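Local coordinates for aldehyde dehydrogenase 12 (Zea mays, PDB 6D97), which oxidises L-glutamate gamma-semialdehyde with NAD+, the last step of proline catabolism in plants, at residues A[116-121]-A[237-242]; A[168-172]-A[182-186]; A[380-384]-A[425-429]. One frame throughout, in Å; residues are numbered along the deposited sequence.

Contact 1 (A[116-121]-A[237-242]); sequences KAAHML and LLHDCG
A largely apolar helix-end contact, with Lys116, Ala117 and Met120 around Cys241, joins the end of helix 105-121 to that of helix 229-240 among the helices of the Rossmann-type NAD-binding domain. Cys241 is the centre of the patch: its CB lies 3.7 Å from Lys116 CB, and its SG tucks against the backbone of Ala117, 3.5 Å from Ala117 CA. Met120 CG borders the same sulfur. One turn back, Leu237 has CG anti to the backbone N (chi1 180°), which sends CD2 to Ala117 CB at 3.9 Å and CD1 to Leu121 CD2, the two leucines crossing nearly at a right angle. Leu238 CD2 closes on Ala117 CB as well. Phe130 and Phe29 extend this apolar layer. At the exposed end of the contact the Lys116 chain bends at its last two torsions and brings NZ to Cys241 O at 2.8 Å, above the carbonyl plane by 39°. Gly242, with positive phi, closes the helix in a Schellman motif. A lysine on this terminal carbonyl puts positive charge where the helix dipole is negative, an arrangement likely to favour the helix end electrostatically.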
loop_
_atom_site.group_PDB
_atom_site.type_symbol
_atom_site.label_atom_id
_atom_site.label_comp_id
_atom_site.label_asym_id
_atom_site.label_seq_id
_atom_site.Cartn_x
_atom_site.Cartn_y
_atom_site.Cartn_z
ATOM N N LYS A 116 15.200 21.327 9.420
ATOM C CA LYS A 116 15.674 22.518 10.115
ATOM C C LYS A 116 14.625 23.042 11.085
ATOM O O LYS A 116 14.951 23.431 12.212
ATOM C CB LYS A 116 16.061 23.599 9.104
ATOM C CG LYS A 116 17.386 23.354 8.395
ATOM C CD LYS A 116 17.646 24.423 7.354
ATOM C CE LYS A 116 17.828 23.805 5.986
ATOM N NZ LYS A 116 16.949 24.435 4.960
ATOM N N ALA A 117 13.355 23.049 10.669
ATOM C CA ALA A 117 12.290 23.545 11.535
ATOM C C ALA A 117 12.071 22.627 12.732
ATOM O O ALA A 117 11.888 23.105 13.857
ATOM C CB ALA A 117 10.997 23.709 10.738
ATOM N N ALA A 118 12.083 21.308 12.510
ATOM C CA ALA A 118 11.912 20.369 13.616
ATOM C C ALA A 118 13.017 20.526 14.653
ATOM O O ALA A 118 12.762 20.432 15.859
ATOM C CB ALA A 118 11.873 18.932 13.093
ATOM N N HIS A 119 14.252 20.762 14.205
ATOM C CA HIS A 119 15.346 20.946 15.151
ATOM C C HIS A 119 15.196 22.256 15.909
ATOM O O HIS A 119 15.540 22.339 17.096
ATOM C CB HIS A 119 16.691 20.900 14.427
ATOM C CG HIS A 119 17.871 21.026 15.341
ATOM N ND1 HIS A 119 18.673 22.146 15.379
ATOM C CD2 HIS A 119 18.381 20.169 16.258
ATOM C CE1 HIS A 119 19.626 21.975 16.278
ATOM N NE2 HIS A 119 19.472 20.782 16.825
ATOM N N MET A 120 14.686 23.291 15.242
ATOM C CA MET A 120 14.461 24.565 15.912
ATOM C C MET A 120 13.348 24.449 16.943
ATOM O O MET A 120 13.518 24.847 18.101
ATOM C CB MET A 120 14.140 25.647 14.884
ATOM C CG MET A 120 15.369 26.264 14.258
ATOM S SD MET A 120 16.366 27.179 15.450
ATOM C CE MET A 120 15.327 28.610 15.740
ATOM N N LEU A 121 12.201 23.894 16.543
ATOM C CA LEU A 121 11.092 23.714 17.474
ATOM C C LEU A 121 11.462 22.830 18.658
ATOM O O LEU A 121 10.840 22.946 19.717
ATOM C CB LEU A 121 9.878 23.120 16.749
ATOM C CG LEU A 121 8.812 24.057 16.173
ATOM C CD1 LEU A 121 7.507 23.304 15.986
ATOM C CD2 LEU A 121 8.605 25.275 17.059
ATOM N N LEU A 237 10.114 31.712 11.658
ATOM C CA LEU A 237 11.009 30.576 11.846
ATOM C C LEU A 237 11.142 29.775 10.558
ATOM O O LEU A 237 12.253 29.411 10.151
ATOM C CB LEU A 237 10.493 29.697 12.991
ATOM C CG LEU A 237 11.200 28.412 13.453
ATOM C CD1 LEU A 237 10.627 28.004 14.811
ATOM C CD2 LEU A 237 11.093 27.239 12.460
ATOM N N LEU A 238 10.013 29.485 9.905
ATOM C CA LEU A 238 10.049 28.680 8.687
ATOM C C LEU A 238 10.856 29.368 7.593
ATOM O O LEU A 238 11.580 28.706 6.838
ATOM C CB LEU A 238 8.626 28.388 8.210
ATOM C CG LEU A 238 7.848 27.337 9.003
ATOM C CD1 LEU A 238 6.371 27.357 8.642
ATOM C CD2 LEU A 238 8.442 25.956 8.753
ATOM N N HIS A 239 10.743 30.695 7.491
ATOM C CA HIS A 239 11.567 31.431 6.538
ATOM C C HIS A 239 13.046 31.286 6.868
ATOM O O HIS A 239 13.874 31.101 5.968
ATOM C CB HIS A 239 11.164 32.905 6.519
ATOM C CG HIS A 239 9.884 33.175 5.793
ATOM N ND1 HIS A 239 9.001 34.156 6.188
ATOM C CD2 HIS A 239 9.340 32.599 4.695
ATOM C CE1 HIS A 239 7.969 34.172 5.366
ATOM N NE2 HIS A 239 8.148 33.238 4.450
ATOM N N ASP A 240 13.397 31.354 8.154
ATOM C CA ASP A 240 14.778 31.118 8.561
ATOM C C ASP A 240 15.233 29.698 8.256
ATOM O O ASP A 240 16.438 29.465 8.116
ATOM C CB ASP A 240 14.950 31.404 10.052
ATOM C CG ASP A 240 14.985 32.886 10.358
ATOM O OD1 ASP A 240 14.957 33.687 9.398
ATOM O OD2 ASP A 240 15.042 33.250 11.551
ATOM N N CYS A 241 14.304 28.751 8.152
ATOM C CA CYS A 241 14.637 27.368 7.843
ATOM C C CYS A 241 14.590 27.070 6.351
ATOM O O CYS A 241 14.843 25.928 5.954
ATOM C CB CYS A 241 13.699 26.418 8.595
ATOM S SG CYS A 241 13.913 26.438 10.387
ATOM N N GLY A 242 14.273 28.060 5.518
ATOM C CA GLY A 242 14.372 27.909 4.080
ATOM C C GLY A 242 13.059 27.928 3.332
ATOM O O GLY A 242 13.071 27.734 2.110
#

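Contact 2 (A[168-172]-A[182-186]); sequences ARSFA and SNGYR
Phe171 and Gly184 form an antiparallel hydrogen-bonded pair. Gly184 N donates to Phe171 O over 2.9 Å, nearly straight at 163° but tilted from the carbonyl plane; Phe171 N returns a longer bond of 3.3 Å to Gly184 O, in the carbonyl plane. Past Ser170 and Tyr185, where 168-169 is no longer strand, a water bridges the two segments, donating to Ala168 O (2.7 Å) and accepting from Arg186 N (2.9 Å). Ala172 and Asn183 make the adjacent non-hydrogen-bonded pair, whose Ala172 CA approaches Ser182 O to 3.1 Å, and Ser182 continues the ladder through a backbone bond with Val173. The two strands are the hairpin 170-174/180-187 of the aldehyde dehydrogenase oligomerisation arm: strand 526-533 continues the sheet through backbone bonds to Asn183 and Tyr185, and 170-172 pair with a strand of the third subunit. With Phe171 at chi1 62°, Gly184 CA sits 4.0 Å above its ring plane, offset toward the rim, a CH-pi contact that leaves no room for a CB; the ring also meets Arg169 of the third subunit in a cation-pi contact. Ser170 CB and OG lie against Tyr185, OG 3.5 Å from CE1. With only a methyl group at Tyr185, as in an alanine, Ser170, Pro100 and Ile530 are likely to lose the ring they pack on. Arg186 NE bonds to Ser525 OG, while Arg169 NH1 salt-bridges Glu518 of the second subunit.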
loop_
_atom_site.group_PDB
_atom_site.type_symbol
_atom_site.label_atom_id
_atom_site.label_comp_id
_atom_site.label_asym_id
_atom_site.label_seq_id
_atom_site.Cartn_x
_atom_site.Cartn_y
_atom_site.Cartn_z
ATOM N N ALA A 168 4.744 11.783 -2.598
ATOM C CA ALA A 168 4.443 11.765 -4.023
ATOM C C ALA A 168 4.690 10.401 -4.659
ATOM O O ALA A 168 4.803 10.312 -5.888
ATOM C CB ALA A 168 5.256 12.835 -4.750
ATOM N N ARG A 169 4.800 9.349 -3.849
ATOM C CA ARG A 169 4.829 7.989 -4.367
ATOM C C ARG A 169 3.618 7.746 -5.259
ATOM O O ARG A 169 2.505 8.179 -4.953
ATOM C CB ARG A 169 4.851 7.004 -3.195
ATOM C CG ARG A 169 4.805 5.521 -3.523
ATOM C CD ARG A 169 4.666 4.749 -2.214
ATOM N NE ARG A 169 4.658 3.297 -2.375
ATOM C CZ ARG A 169 5.619 2.491 -1.936
ATOM N NH1 ARG A 169 6.672 2.995 -1.308
ATOM N NH2 ARG A 169 5.525 1.178 -2.119
ATOM N N SER A 170 3.852 7.083 -6.385
ATOM C CA SER A 170 2.810 6.716 -7.329
ATOM C C SER A 170 2.806 5.204 -7.510
ATOM O O SER A 170 3.754 4.511 -7.137
ATOM C CB SER A 170 3.019 7.418 -8.677
ATOM O OG SER A 170 4.255 7.056 -9.269
ATOM N N PHE A 171 1.726 4.684 -8.086
ATOM C CA PHE A 171 1.660 3.275 -8.438
ATOM C C PHE A 171 1.498 3.134 -9.945
ATOM O O PHE A 171 1.206 4.097 -10.658
ATOM C CB PHE A 171 0.531 2.551 -7.686
ATOM C CG PHE A 171 -0.848 3.070 -7.982
ATOM C CD1 PHE A 171 -1.394 4.093 -7.222
ATOM C CD2 PHE A 171 -1.608 2.510 -8.997
ATOM C CE1 PHE A 171 -2.664 4.561 -7.479
ATOM C CE2 PHE A 171 -2.879 2.971 -9.262
ATOM C CZ PHE A 171 -3.411 3.998 -8.502
ATOM N N ALA A 172 1.733 1.919 -10.433
ATOM C CA ALA A 172 1.573 1.632 -11.849
ATOM C C ALA A 172 1.098 0.197 -12.006
ATOM O O ALA A 172 1.314 -0.650 -11.135
ATOM C CB ALA A 172 2.869 1.874 -12.634
ATOM N N SER A 182 -0.238 1.930 -17.073
ATOM C CA SER A 182 -1.013 3.022 -16.499
ATOM C C SER A 182 -0.472 3.390 -15.124
ATOM O O SER A 182 -0.098 2.515 -14.338
ATOM C CB SER A 182 -2.494 2.651 -16.396
ATOM O OG SER A 182 -2.678 1.481 -15.620
ATOM N N ASN A 183 -0.450 4.691 -14.832
ATOM C CA ASN A 183 0.161 5.217 -13.621
ATOM C C ASN A 183 -0.827 6.092 -12.867
ATOM O O ASN A 183 -1.559 6.879 -13.472
ATOM C CB ASN A 183 1.416 6.033 -13.949
ATOM C CG ASN A 183 2.435 5.240 -14.737
ATOM O OD1 ASN A 183 2.257 4.978 -15.926
ATOM N ND2 ASN A 183 3.518 4.864 -14.080
ATOM N N GLY A 184 -0.830 5.966 -11.542
ATOM C CA GLY A 184 -1.642 6.829 -10.709
ATOM C C GLY A 184 -0.811 7.736 -9.824
ATOM O O GLY A 184 -0.060 7.252 -8.974
ATOM N N TYR A 185 -0.944 9.048 -10.000
ATOM C CA TYR A 185 -0.144 10.026 -9.280
ATOM C C TYR A 185 -1.003 10.818 -8.303
ATOM O O TYR A 185 -2.233 10.843 -8.399
ATOM C CB TYR A 185 0.541 11.002 -10.244
ATOM C CG TYR A 185 1.642 10.393 -11.080
ATOM C CD1 TYR A 185 2.949 10.330 -10.604
ATOM C CD2 TYR A 185 1.376 9.891 -12.353
ATOM C CE1 TYR A 185 3.960 9.780 -11.369
ATOM C CE2 TYR A 185 2.376 9.340 -13.126
ATOM C CZ TYR A 185 3.665 9.290 -12.630
ATOM O OH TYR A 185 4.658 8.739 -13.402
ATOM N N ARG A 186 -0.332 11.472 -7.358
ATOM C CA ARG A 186 -0.959 12.451 -6.475
ATOM C C ARG A 186 -0.596 13.827 -7.018
ATOM O O ARG A 186 0.544 14.278 -6.886
ATOM C CB ARG A 186 -0.499 12.282 -5.031
ATOM C CG ARG A 186 -0.692 10.892 -4.450
ATOM C CD ARG A 186 -2.120 10.404 -4.604
ATOM N NE ARG A 186 -3.085 11.366 -4.079
ATOM C CZ ARG A 186 -4.401 11.185 -4.100
ATOM N NH1 ARG A 186 -4.908 10.076 -4.616
ATOM N NH2 ARG A 186 -5.208 12.116 -3.610
HETATM O O HOH W 1 2.294 10.398 -6.849
#

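Contact 3 (A[380-384]-A[425-429]); sequences NLLKI and NFELV
The flat amide of Asn425 has Ile384 over one of its faces: CG1 stands 3.7 Å from Asn425 OD1, CD1 a little farther along, and CG2 reaches over Asn425 ND2 at 4.0 Å. The two side chains run past each other in opposite directions, and the contact is van der Waals, carbon over the amide face. Asn425 ND2 donates to Glu419 O, which should limit rotation of the amide. A second amide, that of Asn380, turns its OD1 to Lys383 NZ at 3.3 Å, the donor tilted 23° from the carbonyl plane, and leaves its CB to touch Leu428. The contact joins the end of helix 371-382, and the turn after it, to the short helix 425-429, both beside the seven-stranded mixed sheet that forms the core of the catalytic domain in this family. Leu428, CG anti to the backbone N at chi1 179°, reaches across to helix 371-382, its CD2 between Asn380 and Ile384: CD2 lies 3.5 Å from Asn380 O and 4.2 Å from Ile384 CD1, while CG packs on Leu381 CD2. That same Leu381 methyl meets Val429 CG2 at 3.7 Å, the side chains crossing at about a right angle. Leu381 also packs on Phe437 and Val439 of strand 437-443, and Val429 on Ile420 of helix 417-420.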
loop_
_atom_site.group_PDB
_atom_site.type_symbol
_atom_site.label_atom_id
_atom_site.label_comp_id
_atom_site.label_asym_id
_atom_site.label_seq_id
_atom_site.Cartn_x
_atom_site.Cartn_y
_atom_site.Cartn_z
ATOM N N ASN A 380 -31.558 25.918 30.819
ATOM C CA ASN A 380 -32.438 25.283 29.845
ATOM C C ASN A 380 -32.443 23.769 30.013
ATOM O O ASN A 380 -33.497 23.130 29.910
ATOM C CB ASN A 380 -32.021 25.661 28.426
ATOM C CG ASN A 380 -32.395 27.081 28.067
ATOM O OD1 ASN A 380 -33.284 27.673 28.676
ATOM N ND2 ASN A 380 -31.722 27.632 27.064
ATOM N N LEU A 381 -31.273 23.177 30.271
ATOM C CA LEU A 381 -31.213 21.741 30.519
ATOM C C LEU A 381 -31.938 21.372 31.806
ATOM O O LEU A 381 -32.600 20.330 31.880
ATOM C CB LEU A 381 -29.757 21.276 30.576
ATOM C CG LEU A 381 -28.986 21.292 29.256
ATOM C CD1 LEU A 381 -27.511 21.043 29.490
ATOM C CD2 LEU A 381 -29.551 20.239 28.330
ATOM N N LEU A 382 -31.833 22.220 32.831
ATOM C CA LEU A 382 -32.436 21.919 34.124
ATOM C C LEU A 382 -33.957 21.951 34.095
ATOM O O LEU A 382 -34.582 21.469 35.045
ATOM C CB LEU A 382 -31.913 22.889 35.184
ATOM C CG LEU A 382 -30.451 22.655 35.567
ATOM C CD1 LEU A 382 -29.960 23.725 36.532
ATOM C CD2 LEU A 382 -30.275 21.271 36.166
ATOM N N LYS A 383 -34.565 22.497 33.040
ATOM C CA LYS A 383 -36.013 22.403 32.891
ATOM C C LYS A 383 -36.468 20.976 32.624
ATOM O O LYS A 383 -37.660 20.679 32.763
ATOM C CB LYS A 383 -36.490 23.315 31.758
ATOM C CG LYS A 383 -36.254 24.795 32.003
ATOM C CD LYS A 383 -36.504 25.613 30.746
ATOM C CE LYS A 383 -36.303 27.095 31.013
ATOM N NZ LYS A 383 -36.372 27.898 29.758
ATOM N N ILE A 384 -35.547 20.092 32.255
ATOM C CA ILE A 384 -35.880 18.723 31.884
ATOM C C ILE A 384 -36.077 17.889 33.142
ATOM O O ILE A 384 -35.312 17.999 34.108
ATOM C CB ILE A 384 -34.776 18.143 30.983
ATOM C CG1 ILE A 384 -34.668 18.970 29.698
ATOM C CG2 ILE A 384 -35.040 16.681 30.683
ATOM C CD1 ILE A 384 -33.390 18.740 28.922
ATOM N N ASN A 425 -35.678 18.078 23.515
ATOM C CA ASN A 425 -34.621 17.836 24.492
ATOM C C ASN A 425 -33.337 17.386 23.810
ATOM O O ASN A 425 -32.242 17.788 24.215
ATOM C CB ASN A 425 -35.060 16.787 25.511
ATOM C CG ASN A 425 -36.159 17.272 26.417
ATOM O OD1 ASN A 425 -36.419 18.470 26.519
ATOM N ND2 ASN A 425 -36.805 16.338 27.101
ATOM N N PHE A 426 -33.450 16.563 22.765
ATOM C CA PHE A 426 -32.257 16.033 22.115
ATOM C C PHE A 426 -31.411 17.148 21.506
ATOM O O PHE A 426 -30.194 17.208 21.716
ATOM C CB PHE A 426 -32.643 15.014 21.043
ATOM C CG PHE A 426 -31.459 14.365 20.389
ATOM C CD1 PHE A 426 -30.835 13.283 20.987
ATOM C CD2 PHE A 426 -30.940 14.866 19.203
ATOM C CE1 PHE A 426 -29.734 12.694 20.408
ATOM C CE2 PHE A 426 -29.833 14.281 18.618
ATOM C CZ PHE A 426 -29.230 13.192 19.223
ATOM N N GLU A 427 -32.040 18.032 20.725
ATOM C CA GLU A 427 -31.308 19.130 20.096
ATOM C C GLU A 427 -30.657 20.037 21.142
ATOM O O GLU A 427 -29.533 20.517 20.935
ATOM C CB GLU A 427 -32.248 19.951 19.200
ATOM C CG GLU A 427 -32.782 19.243 17.951
ATOM C CD GLU A 427 -33.762 18.144 18.275
ATOM O OE1 GLU A 427 -34.349 18.177 19.361
ATOM O OE2 GLU A 427 -33.941 17.228 17.463
ATOM N N LEU A 428 -31.321 20.268 22.270
ATOM C CA LEU A 428 -30.719 21.035 23.357
ATOM C C LEU A 428 -29.553 20.277 24.001
ATOM O O LEU A 428 -28.475 20.851 24.223
ATOM C CB LEU A 428 -31.787 21.376 24.405
ATOM C CG LEU A 428 -31.321 22.158 25.631
ATOM C CD1 LEU A 428 -30.900 23.554 25.236
ATOM C CD2 LEU A 428 -32.409 22.183 26.694
ATOM N N VAL A 429 -29.748 18.990 24.328
ATOM C CA VAL A 429 -28.725 18.207 25.034
ATOM C C VAL A 429 -27.484 18.040 24.163
ATOM O O VAL A 429 -26.345 18.146 24.649
ATOM C CB VAL A 429 -29.316 16.844 25.482
ATOM C CG1 VAL A 429 -28.214 15.809 25.784
ATOM C CG2 VAL A 429 -30.234 17.038 26.684
#

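Overall arrangement
Along the chain, contact 2 is nested inside the loop closed by contact 1, and contact 3 opens only after both. None touches another. Contacts 1 and 2 have centres about 30 Å apart, with nearest atoms about 18 Å apart; contact 3 lies across the chain's centre from both, its centre about 49 Å from that of contact 1 and about 52 Å from that of contact 2. They share no helix or strand. Contact 1 belongs to helices of the NAD-binding domain, contact 2 to the three-stranded oligomerisation sheet, and contact 3 to the flank of the seven-stranded catalytic-domain sheet. The three thus lie in different parts of the subunit, and the sheet of contact 2 continues into another chain.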